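Local structure of versicolorin reductase (Brucella melitensis, 4NIM) at residues Glu86-Phe91 / Ile136-Arg141. The protein is a short-chain dehydrogenase/reductase that probably catalyses NAD(P)(H)-dependent oxidation or reduction. Numbering follows the deposited sequence.
Sequences EADRAF and IKLFRR
Asp88 and Arg141 reach toward each other from two neighbouring helices and meet in a two-pronged salt bridge, a worked example in which each carboxylate oxygen takes one N-H from Arg141. Arg141 presents the end of its guanidinium group: NH1 gives a hydrogen bond to Asp88 OD2 at 2.9 Å, and NH2 gives one to Asp88 OD1 at 3.0 Å. Both are nearly straight, with N-H...O angles of 164° and 167°. Arg141 NE and NH2 also hydrogen-bond just beyond the segments. Each carboxylate oxygen lies in or close to the guanidinium plane, yet the nitrogens approach from above the carboxylate plane, because the two flat groups are turned 47° against each other. Arg141 gets there with CG anti to its own N, and a bend further out, at chi3, places the guanidinium against the Asp88 carboxylate. Leu138, on the same helix as Arg141, lies against the pair: CD2 sits 3.6 Å above one face of the guanidinium, offset toward the rim, while CD1 lies 4.0 Å from Asp88 CB. Within 86-91 the same pairing recurs, side-on: Arg89 NE and NH2 bond to Glu86 OE2 and OE1, respectively. The Ala87 side chain touches Val19 and Val44 of the parallel sheet. The bridge thus ties helix 77-91 to helix 114-142 at the surface, an adjacent pair of helices in the Rossmann fold typical of short-chain dehydrogenases.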
ATOM      1  N   GLU A  86       5.975  -1.232  16.256  1.00 23.71           N
ATOM      2  CA  GLU A  86       7.397  -0.919  16.146  1.00 24.99           C
ATOM      3  C   GLU A  86       7.627   0.546  15.810  1.00 24.14           C
ATOM      4  O   GLU A  86       8.640   1.119  16.209  1.00 24.76           O
ATOM      5  CB  GLU A  86       8.082  -1.861  15.154  1.00 26.80           C
ATOM      6  CG  GLU A  86       8.567  -3.159  15.794  1.00 29.63           C
ATOM      7  CD  GLU A  86       9.815  -2.925  16.648  1.00 32.27           C
ATOM      8  OE1 GLU A  86      10.946  -2.915  16.098  1.00 34.57           O
ATOM      9  OE2 GLU A  86       9.667  -2.679  17.862  1.00 33.79           O
ATOM     10  N   ALA A  87       6.704   1.171  15.083  1.00 23.09           N
ATOM     11  CA  ALA A  87       6.800   2.614  14.834  1.00 23.02           C
ATOM     12  C   ALA A  87       6.666   3.411  16.102  1.00 23.41           C
ATOM     13  O   ALA A  87       7.477   4.329  16.396  1.00 23.00           O
ATOM     14  CB  ALA A  87       5.757   3.048  13.842  1.00 22.52           C
ATOM     15  N   ASP A  88       5.701   2.996  16.913  1.00 23.07           N
ATOM     16  CA  ASP A  88       5.517   3.566  18.250  1.00 24.10           C
ATOM     17  C   ASP A  88       6.719   3.304  19.181  1.00 24.87           C
ATOM     18  O   ASP A  88       7.224   4.228  19.843  1.00 25.13           O
ATOM     19  CB  ASP A  88       4.218   3.016  18.842  1.00 24.00           C
ATOM     20  CG  ASP A  88       3.729   3.832  20.015  1.00 25.16           C
ATOM     21  OD1 ASP A  88       4.207   4.989  20.230  1.00 25.01           O
ATOM     22  OD2 ASP A  88       2.931   3.279  20.785  1.00 25.45           O
ATOM     23  N   ARG A  89       7.192   2.062  19.202  1.00 25.06           N
ATOM     24  CA  ARG A  89       8.368   1.690  19.997  1.00 27.02           C
ATOM     25  C   ARG A  89       9.581   2.602  19.647  1.00 26.55           C
ATOM     26  O   ARG A  89      10.164   3.233  20.525  1.00 26.65           O
ATOM     27  CB  ARG A  89       8.684   0.201  19.800  1.00 28.25           C
ATOM     28  CG  ARG A  89       9.721  -0.411  20.742  1.00 31.17           C
ATOM     29  CD  ARG A  89      11.171  -0.251  20.310  1.00 33.64           C
ATOM     30  NE  ARG A  89      11.440  -0.804  18.970  1.00 35.17           N
ATOM     31  CZ  ARG A  89      12.518  -0.524  18.230  1.00 36.86           C
ATOM     32  NH1 ARG A  89      13.457   0.299  18.683  1.00 36.38           N
ATOM     33  NH2 ARG A  89      12.663  -1.065  17.025  1.00 37.10           N
ATOM     34  N   ALA A  90       9.899   2.695  18.361  1.00 26.02           N
ATOM     35  CA  ALA A  90      11.063   3.428  17.865  1.00 26.51           C
ATOM     36  C   ALA A  90      10.919   4.935  17.862  1.00 26.40           C
ATOM     37  O   ALA A  90      11.894   5.668  18.190  1.00 26.58           O
ATOM     38  CB  ALA A  90      11.395   2.941  16.452  1.00 25.86           C
ATOM     39  N   PHE A  91       9.737   5.423  17.481  1.00 25.16           N
ATOM     40  CA  PHE A  91       9.544   6.850  17.202  1.00 25.11           C
ATOM     41  C   PHE A  91       8.526   7.552  18.074  1.00 25.42           C
ATOM     42  O   PHE A  91       8.466   8.779  18.082  1.00 24.19           O
ATOM     43  CB  PHE A  91       9.228   7.068  15.727  1.00 24.94           C
ATOM     44  CG  PHE A  91      10.255   6.463  14.804  1.00 25.40           C
ATOM     45  CD1 PHE A  91      11.576   6.929  14.809  1.00 26.48           C
ATOM     46  CD2 PHE A  91       9.940   5.416  13.993  1.00 24.78           C
ATOM     47  CE1 PHE A  91      12.522   6.352  13.984  1.00 26.84           C
ATOM     48  CE2 PHE A  91      10.880   4.836  13.169  1.00 25.24           C
ATOM     49  CZ  PHE A  91      12.164   5.300  13.154  1.00 26.29           C
ATOM     50  N   ILE A 136      -4.668   4.119  12.872  1.00 16.29           N
ATOM     51  CA  ILE A 136      -5.655   5.084  13.304  1.00 16.83           C
ATOM     52  C   ILE A 136      -5.707   5.185  14.831  1.00 17.35           C
ATOM     53  O   ILE A 136      -5.903   6.271  15.361  1.00 18.88           O
ATOM     54  CB  ILE A 136      -7.062   4.757  12.707  1.00 16.82           C
ATOM     55  CG1 ILE A 136      -7.041   4.995  11.190  1.00 16.80           C
ATOM     56  CG2 ILE A 136      -8.168   5.575  13.383  1.00 17.02           C
ATOM     57  CD1 ILE A 136      -8.311   4.496  10.491  1.00 16.78           C
ATOM     58  N   LYS A 137      -5.424   4.106  15.544  1.00 17.10           N
ATOM     59  CA  LYS A 137      -5.367   4.191  16.990  1.00 17.40           C
ATOM     60  C   LYS A 137      -4.211   5.167  17.411  1.00 17.88           C
ATOM     61  O   LYS A 137      -4.396   5.996  18.287  1.00 17.99           O
ATOM     62  CB  LYS A 137      -5.135   2.820  17.600  1.00 17.96           C
ATOM     63  CG  LYS A 137      -6.352   1.865  17.550  1.00 18.18           C
ATOM     64  CD  LYS A 137      -5.964   0.475  18.057  1.00 18.95           C
ATOM     65  CE  LYS A 137      -7.093  -0.557  17.865  1.00 19.78           C
ATOM     66  NZ  LYS A 137      -6.652  -1.936  18.206  1.00 20.75           N
ATOM     67  N   LEU A 138      -3.070   5.088  16.750  1.00 17.78           N
ATOM     68  CA  LEU A 138      -1.954   6.039  17.047  1.00 19.01           C
ATOM     69  C   LEU A 138      -2.293   7.458  16.599  1.00 19.31           C
ATOM     70  O   LEU A 138      -1.984   8.422  17.301  1.00 20.45           O
ATOM     71  CB  LEU A 138      -0.664   5.587  16.383  1.00 19.15           C
ATOM     72  CG  LEU A 138      -0.109   4.254  16.897  1.00 19.76           C
ATOM     73  CD1 LEU A 138       1.272   4.027  16.296  1.00 20.48           C
ATOM     74  CD2 LEU A 138      -0.088   4.200  18.407  1.00 20.31           C
ATOM     75  N   PHE A 139      -2.895   7.602  15.418  1.00 20.10           N
ATOM     76  CA  PHE A 139      -3.247   8.938  14.948  1.00 20.31           C
ATOM     77  C   PHE A 139      -4.155   9.618  15.978  1.00 20.76           C
ATOM     78  O   PHE A 139      -3.906  10.767  16.362  1.00 21.25           O
ATOM     79  CB  PHE A 139      -3.942   8.917  13.619  1.00 19.97           C
ATOM     80  CG  PHE A 139      -3.097   8.408  12.459  1.00 19.74           C
ATOM     81  CD1 PHE A 139      -1.706   8.553  12.422  1.00 20.11           C
ATOM     82  CD2 PHE A 139      -3.741   7.856  11.351  1.00 19.62           C
ATOM     83  CE1 PHE A 139      -0.983   8.103  11.321  1.00 20.21           C
ATOM     84  CE2 PHE A 139      -3.033   7.396  10.261  1.00 19.38           C
ATOM     85  CZ  PHE A 139      -1.645   7.534  10.250  1.00 20.05           C
ATOM     86  N   ARG A 140      -5.171   8.900  16.441  1.00 20.23           N
ATOM     87  CA  ARG A 140      -6.092   9.453  17.447  1.00 21.68           C
ATOM     88  C   ARG A 140      -5.423   9.762  18.781  1.00 22.19           C
ATOM     89  O   ARG A 140      -5.726  10.784  19.390  1.00 22.42           O
ATOM     90  CB  ARG A 140      -7.265   8.518  17.678  1.00 21.93           C
ATOM     91  CG  ARG A 140      -8.141   8.397  16.446  1.00 22.58           C
ATOM     92  CD  ARG A 140      -9.118   7.248  16.556  1.00 23.19           C
ATOM     93  NE  ARG A 140     -10.234   7.468  17.468  1.00 24.56           N
ATOM     94  CZ  ARG A 140     -10.414   6.874  18.642  1.00 26.20           C
ATOM     95  NH1 ARG A 140      -9.537   6.017  19.147  1.00 26.59           N
ATOM     96  NH2 ARG A 140     -11.541   7.076  19.263  1.00 27.61           N
ATOM     97  N   ARG A 141      -4.573   8.854  19.266  1.00 21.64           N
ATOM     98  CA  ARG A 141      -3.932   9.010  20.548  1.00 22.05           C
ATOM     99  C   ARG A 141      -3.123  10.323  20.556  1.00 22.57           C
ATOM    100  O   ARG A 141      -3.124  11.041  21.563  1.00 22.67           O
ATOM    101  CB  ARG A 141      -2.981   7.835  20.804  1.00 21.81           C
ATOM    102  CG  ARG A 141      -2.276   7.931  22.147  1.00 23.20           C
ATOM    103  CD  ARG A 141      -1.187   6.898  22.282  1.00 23.51           C
ATOM    104  NE  ARG A 141      -0.021   7.295  21.508  1.00 24.46           N
ATOM    105  CZ  ARG A 141       1.006   6.505  21.238  1.00 24.92           C
ATOM    106  NH1 ARG A 141       1.029   5.248  21.702  1.00 24.69           N
ATOM    107  NH2 ARG A 141       2.014   6.987  20.518  1.00 24.25           N
TER